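Local coordinates for Adhesin/hemolysin (Burkholderia pseudomallei 1026a, PDB 4G6V), which acts as the tRNA-cleaving toxin of a contact-dependent growth inhibition system, a nuclease delivered into neighbouring bacteria and bound here by its immunity protein CdiI, at residues T49-L54 against R61-E66; V131-D136 against I160-L165. All coordinates share one frame; numbering follows the deposited sequence.

Contact 1. Residues T49-L54 against R61-E66; sequences TQIPPL and RSLIRE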
# COMPACT_ATOMS: atom_id res chain seq x y z
N THR A 49 -9.36 -13.69 -0.90
CA THR A 49 -7.92 -13.75 -0.67
C THR A 49 -7.48 -14.81 0.37
O THR A 49 -7.97 -14.83 1.50
CB THR A 49 -7.38 -12.38 -0.24
OG1 THR A 49 -7.43 -11.47 -1.35
CG2 THR A 49 -5.95 -12.51 0.25
N GLN A 50 -6.56 -15.68 -0.01
CA GLN A 50 -6.06 -16.69 0.93
C GLN A 50 -4.81 -16.19 1.66
O GLN A 50 -3.81 -15.82 1.04
CB GLN A 50 -5.77 -18.00 0.20
CG GLN A 50 -7.02 -18.65 -0.34
CD GLN A 50 -6.76 -19.97 -1.03
OE1 GLN A 50 -5.60 -20.30 -1.36
NE2 GLN A 50 -7.84 -20.76 -1.26
N ILE A 51 -4.88 -16.18 2.98
CA ILE A 51 -3.82 -15.64 3.82
C ILE A 51 -2.85 -16.76 4.15
O ILE A 51 -3.26 -17.75 4.72
CB ILE A 51 -4.42 -15.03 5.09
CG1 ILE A 51 -5.48 -14.00 4.69
CG2 ILE A 51 -3.31 -14.43 6.01
CD1 ILE A 51 -6.18 -13.38 5.82
N PRO A 52 -1.57 -16.60 3.76
CA PRO A 52 -0.53 -17.60 4.02
C PRO A 52 -0.28 -17.73 5.52
O PRO A 52 -0.12 -16.70 6.20
CB PRO A 52 0.71 -17.02 3.32
CG PRO A 52 0.17 -16.06 2.32
CD PRO A 52 -1.03 -15.46 2.99
N PRO A 53 -0.23 -18.97 6.03
CA PRO A 53 -0.11 -19.31 7.44
C PRO A 53 1.01 -18.53 8.14
O PRO A 53 0.84 -18.07 9.27
CB PRO A 53 0.26 -20.80 7.41
CG PRO A 53 -0.18 -21.28 6.09
CD PRO A 53 -0.11 -20.15 5.16
N LEU A 54 2.15 -18.39 7.47
CA LEU A 54 3.33 -17.79 8.11
C LEU A 54 3.29 -16.27 8.23
O LEU A 54 4.03 -15.70 9.03
CB LEU A 54 4.64 -18.26 7.47
CG LEU A 54 4.94 -19.73 7.80
CD1 LEU A 54 6.21 -20.21 7.14
CD2 LEU A 54 5.02 -19.93 9.29
N ARG A 61 -3.62 -9.11 9.34
CA ARG A 61 -4.71 -8.19 9.58
C ARG A 61 -5.09 -7.39 8.33
O ARG A 61 -6.26 -7.09 8.13
CB ARG A 61 -4.38 -7.26 10.75
CG ARG A 61 -5.54 -6.38 11.19
CD ARG A 61 -5.08 -5.17 12.00
NE ARG A 61 -4.05 -4.39 11.28
CZ ARG A 61 -4.30 -3.49 10.32
NH1 ARG A 61 -5.56 -3.23 9.94
NH2 ARG A 61 -3.29 -2.84 9.75
N SER A 62 -4.11 -7.04 7.50
CA SER A 62 -4.42 -6.31 6.25
C SER A 62 -5.16 -7.18 5.25
O SER A 62 -6.05 -6.69 4.57
CB SER A 62 -3.17 -5.69 5.59
OG SER A 62 -2.76 -4.52 6.28
N LEU A 63 -4.81 -8.46 5.16
CA LEU A 63 -5.56 -9.38 4.29
C LEU A 63 -6.98 -9.66 4.83
O LEU A 63 -7.94 -9.67 4.06
CB LEU A 63 -4.77 -10.68 4.04
CG LEU A 63 -3.39 -10.48 3.41
CD1 LEU A 63 -2.77 -11.80 3.03
CD2 LEU A 63 -3.45 -9.56 2.19
N ILE A 64 -7.12 -9.86 6.13
CA ILE A 64 -8.45 -9.98 6.74
C ILE A 64 -9.31 -8.81 6.28
O ILE A 64 -10.37 -8.99 5.70
CB ILE A 64 -8.41 -9.99 8.31
CG1 ILE A 64 -7.77 -11.27 8.84
CG2 ILE A 64 -9.80 -9.95 8.89
CD1 ILE A 64 -8.41 -12.51 8.29
N ARG A 65 -8.84 -7.60 6.55
CA ARG A 65 -9.64 -6.41 6.25
C ARG A 65 -10.03 -6.24 4.77
O ARG A 65 -11.06 -5.66 4.46
CB ARG A 65 -8.93 -5.17 6.77
CG ARG A 65 -8.71 -5.23 8.26
CD ARG A 65 -9.93 -4.73 8.95
NE ARG A 65 -9.74 -4.67 10.39
CZ ARG A 65 -10.14 -5.61 11.24
NH1 ARG A 65 -10.75 -6.70 10.78
NH2 ARG A 65 -9.93 -5.47 12.54
N GLU A 66 -9.20 -6.77 3.88
CA GLU A 66 -9.50 -6.77 2.45
C GLU A 66 -10.66 -7.73 2.14
O GLU A 66 -11.62 -7.38 1.46
CB GLU A 66 -8.26 -7.17 1.63
CG GLU A 66 -8.51 -7.20 0.14
CD GLU A 66 -7.70 -8.28 -0.57
OE1 GLU A 66 -6.49 -8.37 -0.29
OE2 GLU A 66 -8.28 -9.03 -1.40
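T49 and E66 make the polar half of this contact. The threonine hydroxyl donates from OG1 to the carboxylate oxygen OE2 of E66 at 2.6 Å, coming in on the syn side but 33° out of the carboxylate plane. E66 reaches it because CG stands anti to the backbone N (chi1 179°) and the chain then bends at chi2, bringing the acid across the threonine at about a right angle. The same hydroxyl has N83 ND2 as a further partner, while OE1 of E66 forms a salt bridge with K69 of the CdiI chain, so each carboxylate oxygen has a partner of its own, which probably limits rotation of the acid.

The apolar half lies one helical turn back. I51 lies alongside L63, the two side chains running in opposite directions, with CG1 of I51 3.5 Å from CB of L63. Farther out, the CD1 tip of I51 meets the CD1 tip of I64; CB of I64 points away from the loop, and its outer branch comes back to make the touch. P52 brings its ring atom CD to 4.1 Å from CD1 of L63, closing over the end of the leucine.

Together these contacts lay the extended residues T49-P52 against one side of helix 57-74. E66, whose side chain lies about 4 Å from that of D93, is probably catalytic along with D93, D102 and K121, consistent with the acidic, lysine-containing active site of the PDDEXK nuclease fold, where CdiI sets K69 against E66, probably inhibiting by occupying the site.

Contact 2. Residues V131-D136 against I160-L165; sequences VVNLAD and IVIDKL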
# COMPACT_ATOMS: atom_id res chain seq x y z
N VAL A 131 -10.57 1.64 -1.67
CA VAL A 131 -11.44 1.41 -0.52
C VAL A 131 -10.62 1.66 0.74
O VAL A 131 -9.56 1.03 0.95
CB VAL A 131 -12.01 -0.02 -0.47
CG1 VAL A 131 -12.75 -0.23 0.84
CG2 VAL A 131 -12.91 -0.30 -1.66
N VAL A 132 -11.07 2.60 1.56
CA VAL A 132 -10.38 2.88 2.81
C VAL A 132 -11.22 2.38 3.97
O VAL A 132 -12.26 2.95 4.26
CB VAL A 132 -10.14 4.35 3.04
CG1 VAL A 132 -9.43 4.53 4.41
CG2 VAL A 132 -9.32 4.97 1.88
N ASN A 133 -10.72 1.34 4.62
CA ASN A 133 -11.42 0.65 5.70
C ASN A 133 -10.89 1.07 7.06
O ASN A 133 -9.75 0.74 7.44
CB ASN A 133 -11.22 -0.85 5.52
CG ASN A 133 -12.12 -1.66 6.40
OD1 ASN A 133 -12.59 -1.19 7.44
ND2 ASN A 133 -12.36 -2.90 6.00
N LEU A 134 -11.73 1.79 7.81
CA LEU A 134 -11.30 2.37 9.09
C LEU A 134 -11.42 1.45 10.33
O LEU A 134 -11.41 1.93 11.46
CB LEU A 134 -11.99 3.72 9.36
CG LEU A 134 -11.78 4.83 8.32
CD1 LEU A 134 -12.41 6.14 8.78
CD2 LEU A 134 -10.31 5.06 7.99
N ALA A 135 -11.52 0.13 10.11
CA ALA A 135 -11.65 -0.85 11.20
C ALA A 135 -10.66 -0.62 12.34
O ALA A 135 -11.06 -0.56 13.50
CB ALA A 135 -11.51 -2.27 10.66
N ASP A 136 -9.38 -0.48 12.02
CA ASP A 136 -8.34 -0.35 13.03
C ASP A 136 -7.76 1.06 13.13
O ASP A 136 -6.70 1.25 13.72
CB ASP A 136 -7.22 -1.34 12.72
CG ASP A 136 -7.75 -2.72 12.37
OD1 ASP A 136 -8.11 -3.46 13.31
OD2 ASP A 136 -7.80 -3.05 11.16
N ILE A 160 -13.88 5.08 -1.58
CA ILE A 160 -14.97 4.61 -0.73
C ILE A 160 -14.52 4.40 0.71
O ILE A 160 -13.67 3.56 0.97
CB ILE A 160 -15.60 3.31 -1.28
CG1 ILE A 160 -16.20 3.57 -2.67
CG2 ILE A 160 -16.67 2.80 -0.32
CD1 ILE A 160 -16.74 2.36 -3.38
N VAL A 161 -15.08 5.17 1.64
CA VAL A 161 -14.78 4.99 3.06
C VAL A 161 -15.75 4.03 3.75
O VAL A 161 -16.98 4.13 3.57
CB VAL A 161 -14.79 6.33 3.84
CG1 VAL A 161 -14.47 6.10 5.31
CG2 VAL A 161 -13.80 7.32 3.23
N ILE A 162 -15.20 3.08 4.51
CA ILE A 162 -15.99 2.23 5.40
C ILE A 162 -15.58 2.55 6.82
O ILE A 162 -14.45 2.31 7.20
CB ILE A 162 -15.74 0.74 5.17
CG1 ILE A 162 -15.89 0.36 3.69
CG2 ILE A 162 -16.70 -0.06 6.00
CD1 ILE A 162 -15.49 -1.08 3.41
N ASP A 163 -16.49 3.11 7.62
CA ASP A 163 -16.11 3.47 8.98
C ASP A 163 -16.22 2.25 9.93
O ASP A 163 -16.54 1.14 9.49
CB ASP A 163 -16.92 4.68 9.48
CG ASP A 163 -18.41 4.38 9.67
OD1 ASP A 163 -18.87 3.28 9.29
OD2 ASP A 163 -19.13 5.25 10.21
N LYS A 164 -15.94 2.46 11.22
CA LYS A 164 -15.97 1.36 12.18
C LYS A 164 -17.33 0.64 12.26
O LYS A 164 -17.38 -0.55 12.61
CB LYS A 164 -15.54 1.81 13.58
CG LYS A 164 -14.05 2.15 13.73
CD LYS A 164 -13.74 2.57 15.17
CE LYS A 164 -12.34 3.17 15.34
NZ LYS A 164 -11.26 2.21 14.97
N LEU A 165 -18.41 1.34 11.91
CA LEU A 165 -19.74 0.75 12.04
C LEU A 165 -20.25 0.13 10.73
O LEU A 165 -21.37 -0.35 10.66
CB LEU A 165 -20.74 1.77 12.64
CG LEU A 165 -20.30 2.49 13.93
CD1 LEU A 165 -21.03 3.82 14.20
CD2 LEU A 165 -20.37 1.58 15.16
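V131-N133 and I160-I162 run side by side as parallel strands, their axes 4.8 Å apart at closest and 17° from exact alignment, with I160 O receiving V132 N, V132 O receiving I162 N, and I162 O receiving L134 N. The last of these bonds, 2.8 Å from L134 N to I162 O, is nearly straight at both ends, with an N-H...O angle of 170°, and continues the pairing to L134.

On the face bearing V131, N133, I160 and I162, CG1 of V131 meets CD1 of I162 at 3.9 Å, a diagonal contact between one pair and the next on the same face. On the other face, CD1 of L134 packs against CG1 of V161 at 4.0 Å. N133 turns its OD1 back to accept the backbone N of A135, 3.2 Å away, in an Asx turn that shapes the chain at N133-A135. Past this turn the K164 side chain folds over the L134 carbonyl, and a final bend at chi4 (-60°) brings NZ to a weak bond with A135 O; S137 O is its stronger partner.

The two strands are the ends of a beta-alpha-beta unit whose helix 141-150 covers L134 and V161, with P141 on both and I144 on L134. Helix 57-74 covers the opposite face through V131 and I162, and strands 99-104 and 168-171 continue the sheet on the outer sides of this pair.

Entering from strand 43-45, the chain closes contact 1 first, across six residues, four of them the first turn of helix 57-74, which brings the helix back beside T49-L54. It then passes through strands 79-82, 94-96 and 99-104 and helix 111-123 before contact 2 opens, so the two follow in series without nesting or crossing. Contact 2 spans a longer excursion through helix 141-150. Their centres lie about 17 Å apart, yet they meet directly: D136 OD2 takes salt bridges from R61 NH1 and R65 NE, each at 2.6 Å. Helix 57-74 thus bears the N-terminal loop on one side and, on another, is tied to segment V131-D136 at its last residue.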